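Local coordinates for protein ribosomal RNA methyltransferase, putative (Plasmodium falciparum, PDB 2PLW) that probably methylates ribosomal RNA at the 2'-oxygen of uridine with S-adenosylmethionine as donor, this chain being the catalytic, cofactor-binding part of a longer protein, at residues 114-119 with 130-135; 152-155 with 159-162; 135-140 with 148-153. All coordinates share one frame; numbering follows the deposited sequence.

Interaction 1: 114-119 with 130-135. With SAM (S-adenosylmethionine), chain C.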
loop_
_atom_site.group_PDB
_atom_site.type_symbol
_atom_site.label_atom_id
_atom_site.label_comp_id
_atom_site.label_asym_id
_atom_site.label_seq_id
_atom_site.Cartn_x
_atom_site.Cartn_y
_atom_site.Cartn_z
ATOM N N ALA A 114 0.220 4.497 -4.442
ATOM C CA ALA A 114 0.840 5.833 -4.511
ATOM C C ALA A 114 1.822 5.933 -5.683
ATOM O O ALA A 114 2.400 4.939 -6.107
ATOM C CB ALA A 114 1.576 6.166 -3.199
ATOM N N ALA A 115 1.994 7.149 -6.195
ATOM C CA ALA A 115 2.985 7.415 -7.237
ATOM C C ALA A 115 3.481 8.855 -7.105
ATOM O O ALA A 115 2.787 9.704 -6.558
ATOM C CB ALA A 115 2.394 7.154 -8.633
ATOM N N VAL A 116 4.705 9.099 -7.553
ATOM C CA VAL A 116 5.272 10.445 -7.542
ATOM C C VAL A 116 5.030 11.066 -8.918
ATOM O O VAL A 116 5.098 10.358 -9.914
ATOM C CB VAL A 116 6.776 10.434 -7.160
ATOM C CG1 VAL A 116 6.933 10.599 -5.656
ATOM C CG2 VAL A 116 7.461 9.143 -7.598
ATOM N N PRO A 117 4.720 12.384 -8.976
ATOM C CA PRO A 117 4.540 13.068 -10.276
ATOM C C PRO A 117 5.720 12.851 -11.218
ATOM O O PRO A 117 6.871 12.930 -10.786
ATOM C CB PRO A 117 4.461 14.551 -9.889
ATOM C CG PRO A 117 3.934 14.533 -8.473
ATOM C CD PRO A 117 4.515 13.302 -7.834
ATOM N N CYS A 118 5.431 12.568 -12.487
ATOM C CA CYS A 118 6.474 12.384 -13.499
ATOM C C CYS A 118 7.059 13.687 -14.026
ATOM O O CYS A 118 6.312 14.597 -14.393
ATOM C CB CYS A 118 5.946 11.558 -14.666
ATOM S SG CYS A 118 6.048 9.794 -14.330
ATOM N N ILE A 119 8.390 13.763 -14.078
ATOM C CA ILE A 119 9.072 14.954 -14.625
ATOM C C ILE A 119 9.361 14.844 -16.129
ATOM O O ILE A 119 9.855 15.792 -16.762
ATOM C CB ILE A 119 10.359 15.302 -13.838
ATOM C CG1 ILE A 119 11.504 14.332 -14.190
ATOM C CG2 ILE A 119 10.073 15.341 -12.345
ATOM C CD1 ILE A 119 12.837 14.664 -13.502
ATOM N N CYS A 130 11.528 4.624 -7.083
ATOM C CA CYS A 130 12.275 3.751 -6.159
ATOM C C CYS A 130 12.316 4.367 -4.767
ATOM O O CYS A 130 12.108 3.690 -3.753
ATOM C CB CYS A 130 13.692 3.544 -6.691
ATOM S SG CYS A 130 13.692 2.439 -8.107
ATOM N N GLU A 131 12.567 5.674 -4.730
ATOM C CA GLU A 131 12.701 6.393 -3.462
ATOM C C GLU A 131 11.386 6.319 -2.684
ATOM O O GLU A 131 11.393 6.018 -1.496
ATOM C CB GLU A 131 13.118 7.856 -3.673
ATOM C CG GLU A 131 13.217 8.607 -2.331
ATOM C CD GLU A 131 13.660 10.077 -2.455
ATOM O OE1 GLU A 131 13.154 10.791 -3.352
ATOM O OE2 GLU A 131 14.490 10.506 -1.616
ATOM N N LEU A 132 10.269 6.546 -3.380
ATOM C CA LEU A 132 8.947 6.473 -2.767
ATOM C C LEU A 132 8.675 5.051 -2.295
ATOM O O LEU A 132 8.150 4.846 -1.195
ATOM C CB LEU A 132 7.862 6.927 -3.748
ATOM C CG LEU A 132 6.416 6.817 -3.225
ATOM C CD1 LEU A 132 6.256 7.563 -1.896
ATOM C CD2 LEU A 132 5.472 7.367 -4.255
ATOM N N THR A 133 9.024 4.078 -3.129
ATOM C CA THR A 133 8.813 2.675 -2.785
ATOM C C THR A 133 9.599 2.291 -1.517
ATOM O O THR A 133 9.108 1.585 -0.647
ATOM C CB THR A 133 9.184 1.774 -3.972
ATOM O OG1 THR A 133 8.286 2.073 -5.053
ATOM C CG2 THR A 133 9.018 0.310 -3.582
ATOM N N LEU A 134 10.826 2.783 -1.429
ATOM C CA LEU A 134 11.639 2.543 -0.247
ATOM C C LEU A 134 11.003 3.204 0.988
ATOM O O LEU A 134 10.971 2.575 2.031
ATOM C CB LEU A 134 13.088 3.010 -0.472
ATOM C CG LEU A 134 13.879 2.093 -1.409
ATOM C CD1 LEU A 134 15.194 2.763 -1.834
ATOM C CD2 LEU A 134 14.142 0.744 -0.721
ATOM N N SER A 135 10.491 4.438 0.866
ATOM C CA SER A 135 9.843 5.139 1.986
ATOM C C SER A 135 8.631 4.365 2.482
ATOM O O SER A 135 8.476 4.140 3.687
ATOM C CB SER A 135 9.428 6.581 1.617
ATOM O OG SER A 135 10.596 7.363 1.416
HETATM N N SAM C . -5.926 3.971 -5.435
HETATM C CA SAM C . -6.613 5.306 -5.489
HETATM C C SAM C . -8.111 5.159 -5.757
HETATM O O SAM C . -8.536 4.087 -6.188
HETATM O OXT SAM C . -8.923 6.065 -5.532
HETATM C CB SAM C . -5.947 6.177 -6.563
HETATM C CG SAM C . -4.559 6.578 -6.066
HETATM S SD SAM C . -3.777 7.924 -6.976
HETATM C CE SAM C . -3.433 7.040 -8.506
HETATM C "C5'" SAM C . -2.136 8.010 -6.212
HETATM C "C4'" SAM C . -2.192 8.765 -4.884
HETATM O "O4'" SAM C . -0.936 8.589 -4.222
HETATM C "C3'" SAM C . -2.422 10.293 -4.992
HETATM O "O3'" SAM C . -3.681 10.657 -4.469
HETATM C "C2'" SAM C . -1.275 10.905 -4.173
HETATM O "O2'" SAM C . -1.607 12.020 -3.353
HETATM C "C1'" SAM C . -0.813 9.716 -3.350
HETATM N N9 SAM C . 0.554 9.786 -2.832
HETATM C C8 SAM C . 1.732 9.988 -3.521
HETATM N N7 SAM C . 2.757 9.935 -2.644
HETATM C C5 SAM C . 2.240 9.695 -1.411
HETATM C C6 SAM C . 2.812 9.533 -0.148
HETATM N N6 SAM C . 4.124 9.611 0.029
HETATM N N1 SAM C . 2.015 9.284 0.941
HETATM C C2 SAM C . 0.641 9.186 0.815
HETATM N N3 SAM C . 0.070 9.331 -0.436
HETATM C C4 SAM C . 0.858 9.597 -1.517
#
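Leu132 reaches out from helix 122-143 and lays one methyl, CD2, against the backbone of Ala115 and Val116. Residues 114-119 belong to the loop after strand 107-112 of the Rossmann-like class I methyltransferase fold, and here loop and helix together line the adenosine end of the S-adenosylmethionine pocket. The tight part is centred on CD2, which lies 3.8 Å from Ala115 C and likewise 3.8 Å from Val116 CG1, with Ala114 CB a little further away. Leu132 holds its CG opposite the backbone N (chi1 177°), which carries the forked end across to the loop, and chi2 (55°) then sets CD2 on the protein and CD1 toward the adenine. A branched aliphatic residue suits this place, since one branch packs on protein and the other on cofactor. Small residues suit the loop: Ala114 brings its CA within 3.3 Å of O4' of the ribose, while its CB lies 3.6 Å from the same ring oxygen. Beyond Val116 the contact opens. Pro117 through Ile119 draw away from the helical segment and are exposed, although Ile119 N is hydrogen-bonded to Asp125 earlier in the same helix. Polar groups such as Asp55, Asp113 and the backbone N of Ile72 bind the cofactor as well. At the adenine, Leu132 CD1 comes within 3.5 Å of N6, and Ala115 O lies 3.2 Å from C8.

Interaction 2: 152-155 with 159-162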
loop_
_atom_site.group_PDB
_atom_site.type_symbol
_atom_site.label_atom_id
_atom_site.label_comp_id
_atom_site.label_asym_id
_atom_site.label_seq_id
_atom_site.Cartn_x
_atom_site.Cartn_y
_atom_site.Cartn_z
ATOM N N VAL A 152 2.719 -3.064 -3.473
ATOM C CA VAL A 152 3.147 -1.685 -3.701
ATOM C C VAL A 152 3.402 -1.448 -5.183
ATOM O O VAL A 152 4.058 -2.257 -5.853
ATOM C CB VAL A 152 4.388 -1.327 -2.839
ATOM C CG1 VAL A 152 5.563 -2.281 -3.102
ATOM C CG2 VAL A 152 4.797 0.147 -3.018
ATOM N N LYS A 153 2.869 -0.338 -5.677
ATOM C CA LYS A 153 3.100 0.049 -7.075
ATOM C C LYS A 153 4.442 0.763 -7.263
ATOM O O LYS A 153 4.903 1.487 -6.384
ATOM C CB LYS A 153 1.946 0.929 -7.572
ATOM C CG LYS A 153 1.957 1.185 -9.080
ATOM C CD LYS A 153 0.725 1.980 -9.517
ATOM C CE LYS A 153 0.607 3.373 -8.965
ATOM N NZ LYS A 153 -0.701 3.984 -9.372
ATOM N N MET A 154 5.062 0.565 -8.425
ATOM C CA MET A 154 6.207 1.406 -8.788
ATOM C C MET A 154 6.339 1.457 -10.299
ATOM O O MET A 154 5.764 0.593 -11.001
ATOM C CB MET A 154 7.503 0.882 -8.178
ATOM C CG MET A 154 8.030 -0.408 -8.816
ATOM S SD MET A 154 9.683 -0.862 -8.222
ATOM C CE MET A 154 10.611 0.644 -8.553
ATOM N N TYR A 155 7.082 2.455 -10.787
ATOM C CA TYR A 155 7.486 2.462 -12.207
ATOM C C TYR A 155 8.539 1.404 -12.423
ATOM O O TYR A 155 9.588 1.431 -11.778
ATOM C CB TYR A 155 8.012 3.833 -12.665
ATOM C CG TYR A 155 6.919 4.861 -12.790
ATOM C CD1 TYR A 155 5.864 4.682 -13.688
ATOM C CD2 TYR A 155 6.919 6.002 -11.987
ATOM C CE1 TYR A 155 4.839 5.624 -13.783
ATOM C CE2 TYR A 155 5.900 6.943 -12.075
ATOM C CZ TYR A 155 4.869 6.745 -12.978
ATOM O OH TYR A 155 3.861 7.674 -13.075
ATOM N N GLN A 159 15.936 -0.698 -11.283
ATOM C CA GLN A 159 16.058 -1.059 -9.871
ATOM C C GLN A 159 14.947 -1.964 -9.353
ATOM O O GLN A 159 14.968 -2.388 -8.205
ATOM C CB GLN A 159 16.059 0.202 -8.995
ATOM C CG GLN A 159 17.181 1.176 -9.373
ATOM C CD GLN A 159 18.537 0.555 -9.131
ATOM O OE1 GLN A 159 18.910 0.309 -7.994
ATOM N NE2 GLN A 159 19.271 0.282 -10.200
ATOM N N THR A 160 13.958 -2.238 -10.182
ATOM C CA THR A 160 12.838 -3.045 -9.738
ATOM C C THR A 160 13.290 -4.369 -9.136
ATOM O O THR A 160 12.847 -4.756 -8.044
ATOM C CB THR A 160 11.817 -3.233 -10.886
ATOM O OG1 THR A 160 11.337 -1.947 -11.263
ATOM C CG2 THR A 160 10.625 -4.081 -10.444
ATOM N N ASN A 161 14.181 -5.074 -9.821
ATOM C CA ASN A 161 14.557 -6.364 -9.301
ATOM C C ASN A 161 15.366 -6.291 -8.006
ATOM O O ASN A 161 15.213 -7.144 -7.123
ATOM C CB ASN A 161 15.217 -7.236 -10.361
ATOM C CG ASN A 161 14.554 -8.585 -10.446
ATOM O OD1 ASN A 161 15.098 -9.591 -9.979
ATOM N ND2 ASN A 161 13.324 -8.604 -10.967
ATOM N N ASN A 162 16.182 -5.249 -7.867
ATOM C CA ASN A 162 16.838 -4.996 -6.586
ATOM C C ASN A 162 15.814 -4.892 -5.447
ATOM O O ASN A 162 16.004 -5.460 -4.360
ATOM C CB ASN A 162 17.661 -3.714 -6.633
ATOM C CG ASN A 162 18.866 -3.800 -7.548
ATOM O OD1 ASN A 162 19.400 -4.893 -7.856
ATOM N ND2 ASN A 162 19.314 -2.632 -7.997
#
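Thr160 OG1 is hydrogen-bonded to the backbone N of Gly157 in the intervening turn, and it also packs against Met154 SD at 3.6 Å. Threonine serves well in this buried spot, because its hydroxyl has a backbone partner while its methyl, CG2, packs 4.0 Å from Met154 SD. Chi1 of Met154 is 72°, which wedges CG between the two backbone branches. The chain then runs straight out to the sulfur and bends there (chi3 -54°), which brings CE within 3.8 Å of Thr160 OG1. The unbranched, flexible methionine thus reaches obliquely across the threonine with its two outermost atoms. The contact joins the end of strand 148-155 to the start of helix 160-168, the first half of the beta-alpha-beta crossover that leads to parallel strand 171-176, with antiparallel strand 188-196 lying between the two. His126 bridges the same turn, its ring nitrogens hydrogen-bonded to Tyr155 O and Gln159 N. On the exposed helical side, Asn162 ND2 donates to Gln159 OE1 over 3.0 Å. Gln159 OE1 lies in the amide plane of Asn162, yet the nitrogen stands well above the carbonyl plane of Gln159, 58° out of it.

Interaction 3: 135-140 with 148-153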
loop_
_atom_site.group_PDB
_atom_site.type_symbol
_atom_site.label_atom_id
_atom_site.label_comp_id
_atom_site.label_asym_id
_atom_site.label_seq_id
_atom_site.Cartn_x
_atom_site.Cartn_y
_atom_site.Cartn_z
ATOM N N SER A 135 10.491 4.438 0.866
ATOM C CA SER A 135 9.843 5.139 1.986
ATOM C C SER A 135 8.631 4.365 2.482
ATOM O O SER A 135 8.476 4.140 3.687
ATOM C CB SER A 135 9.428 6.581 1.617
ATOM O OG SER A 135 10.596 7.363 1.416
ATOM N N ILE A 136 7.802 3.924 1.536
ATOM C CA ILE A 136 6.599 3.188 1.890
ATOM C C ILE A 136 6.984 1.841 2.494
ATOM O O ILE A 136 6.388 1.421 3.478
ATOM C CB ILE A 136 5.672 2.996 0.669
ATOM C CG1 ILE A 136 5.091 4.348 0.234
ATOM C CG2 ILE A 136 4.502 2.082 1.050
ATOM C CD1 ILE A 136 4.486 4.309 -1.163
ATOM N N THR A 137 7.996 1.174 1.932
ATOM C CA THR A 137 8.488 -0.107 2.484
ATOM C C THR A 137 9.021 0.015 3.935
ATOM O O THR A 137 8.707 -0.793 4.795
ATOM C CB THR A 137 9.535 -0.713 1.534
ATOM O OG1 THR A 137 8.920 -0.896 0.245
ATOM C CG2 THR A 137 10.115 -2.057 2.078
ATOM N N HIS A 138 9.769 1.087 4.193
ATOM C CA HIS A 138 10.276 1.360 5.532
ATOM C C HIS A 138 9.140 1.548 6.535
ATOM O O HIS A 138 9.214 1.056 7.654
ATOM C CB HIS A 138 11.155 2.605 5.485
ATOM C CG HIS A 138 11.801 2.918 6.793
ATOM N ND1 HIS A 138 12.925 2.259 7.245
ATOM C CD2 HIS A 138 11.463 3.804 7.759
ATOM C CE1 HIS A 138 13.256 2.732 8.434
ATOM N NE2 HIS A 138 12.385 3.668 8.768
ATOM N N PHE A 139 8.103 2.281 6.124
ATOM C CA PHE A 139 6.933 2.499 6.951
ATOM C C PHE A 139 6.179 1.158 7.148
ATOM O O PHE A 139 5.786 0.781 8.272
ATOM C CB PHE A 139 6.064 3.575 6.299
ATOM C CG PHE A 139 4.668 3.615 6.816
ATOM C CD1 PHE A 139 4.376 4.290 7.983
ATOM C CD2 PHE A 139 3.655 2.916 6.163
ATOM C CE1 PHE A 139 3.089 4.329 8.475
ATOM C CE2 PHE A 139 2.343 2.938 6.651
ATOM C CZ PHE A 139 2.065 3.646 7.805
ATOM N N MET A 140 6.021 0.415 6.056
ATOM C CA MET A 140 5.339 -0.903 6.077
ATOM C C MET A 140 5.949 -1.851 7.119
ATOM O O MET A 140 5.235 -2.490 7.916
ATOM C CB MET A 140 5.367 -1.525 4.651
ATOM C CG MET A 140 4.908 -3.042 4.603
ATOM S SD MET A 140 6.077 -4.215 5.115
ATOM C CE MET A 140 7.364 -4.024 3.889
ATOM N N GLY A 148 1.481 -10.971 7.200
ATOM C CA GLY A 148 0.765 -9.976 6.439
ATOM C C GLY A 148 1.170 -9.906 4.954
ATOM O O GLY A 148 2.231 -10.432 4.554
ATOM N N THR A 149 0.285 -9.277 4.180
ATOM C CA THR A 149 0.444 -9.041 2.724
ATOM C C THR A 149 0.761 -7.576 2.447
ATOM O O THR A 149 0.179 -6.677 3.034
ATOM C CB THR A 149 -0.856 -9.447 1.953
ATOM O OG1 THR A 149 -1.085 -10.849 2.127
ATOM C CG2 THR A 149 -0.780 -9.142 0.451
ATOM N N TYR A 150 1.676 -7.347 1.522
ATOM C CA TYR A 150 2.063 -5.986 1.161
ATOM C C TYR A 150 2.102 -5.919 -0.336
ATOM O O TYR A 150 2.790 -6.738 -0.956
ATOM C CB TYR A 150 3.450 -5.728 1.721
ATOM C CG TYR A 150 4.127 -4.454 1.247
ATOM C CD1 TYR A 150 3.450 -3.222 1.296
ATOM C CD2 TYR A 150 5.477 -4.464 0.887
ATOM C CE1 TYR A 150 4.093 -2.009 0.917
ATOM C CE2 TYR A 150 6.132 -3.264 0.507
ATOM C CZ TYR A 150 5.437 -2.054 0.536
ATOM O OH TYR A 150 6.057 -0.873 0.166
ATOM N N ILE A 151 1.366 -4.970 -0.910
ATOM C CA ILE A 151 1.372 -4.750 -2.366
ATOM C C ILE A 151 1.698 -3.298 -2.652
ATOM O O ILE A 151 1.085 -2.389 -2.111
ATOM C CB ILE A 151 0.027 -5.161 -3.014
ATOM C CG1 ILE A 151 -0.257 -6.614 -2.648
ATOM C CG2 ILE A 151 0.146 -4.980 -4.524
ATOM C CD1 ILE A 151 -1.554 -7.150 -3.223
ATOM N N VAL A 152 2.719 -3.064 -3.473
ATOM C CA VAL A 152 3.147 -1.685 -3.701
ATOM C C VAL A 152 3.402 -1.448 -5.183
ATOM O O VAL A 152 4.058 -2.257 -5.853
ATOM C CB VAL A 152 4.388 -1.327 -2.839
ATOM C CG1 VAL A 152 5.563 -2.281 -3.102
ATOM C CG2 VAL A 152 4.797 0.147 -3.018
ATOM N N LYS A 153 2.869 -0.338 -5.677
ATOM C CA LYS A 153 3.100 0.049 -7.075
ATOM C C LYS A 153 4.442 0.763 -7.263
ATOM O O LYS A 153 4.903 1.487 -6.384
ATOM C CB LYS A 153 1.946 0.929 -7.572
ATOM C CG LYS A 153 1.957 1.185 -9.080
ATOM C CD LYS A 153 0.725 1.980 -9.517
ATOM C CE LYS A 153 0.607 3.373 -8.965
ATOM N NZ LYS A 153 -0.701 3.984 -9.372
#
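The ring of Tyr150 takes Met140 on one face, while Ile136 CG2 and Thr137 OG1 approach its edge, near the ring plane. Met140 CG sits 3.7 Å from the ring centroid, only 15° off the normal, a CH-pi contact, and the sulfur stands more distantly above the same face as a Met-aromatic contact. Two bends, at chi2 and chi3, fold the methionine along the ring and bring CE 3.6 Å from Tyr150 CD2. Such a pliable side chain can follow a flat surface closely. At the far end of the ring, Tyr150 OH donates a hydrogen bond of 2.9 Å to Thr137 OG1. That threonine oxygen is also hydrogen-bonded to Thr133 O, one helical turn back, so the phenol is tied through it to the helix backbone. Tyrosine fits because its length spans the gap between strand and helix with an apolar ring, and its hydroxyl still finds a buried partner. Ile136 turns CG2 to the rim, 3.5 Å from Tyr150 OH and 4.1 Å from CE1, the two side chains crossing at about a right angle. The helical and strand segments run nearly antiparallel, at 166°, with their axes 10.2 Å apart at closest approach. This is the packing of a beta-alpha-beta crossover: helix 122-143 covers the sheet between parallel strands 107-112 and 148-155. Met140 and Tyr150 both touch Ile110 on the first of these strands, Ile136 reaches further to Ile29 on strand 24-29, and Tyr150 also meets Cys193 on antiparallel strand 188-196.

Along the chain the contacts follow in the order interaction 1, interaction 3, interaction 2, with none nested and none crossing. Interaction 1 closes the loop after strand 107-112 onto the middle of helix 122-143. Interaction 3 takes over at the shared Ser135 and turns the second half of that helix back onto strand 148-155. Interaction 2 then uses the end of the same strand, sharing Val152 and Lys153, the predicted proton acceptor, and closes the short turn into helix 160-168. Interactions 1 and 2 also touch directly: Cys130 SG of the helix lies 3.6 Å from Met154 CE, and Cys118 SG of the loop lies 3.3 Å from Tyr155 OH on the strand.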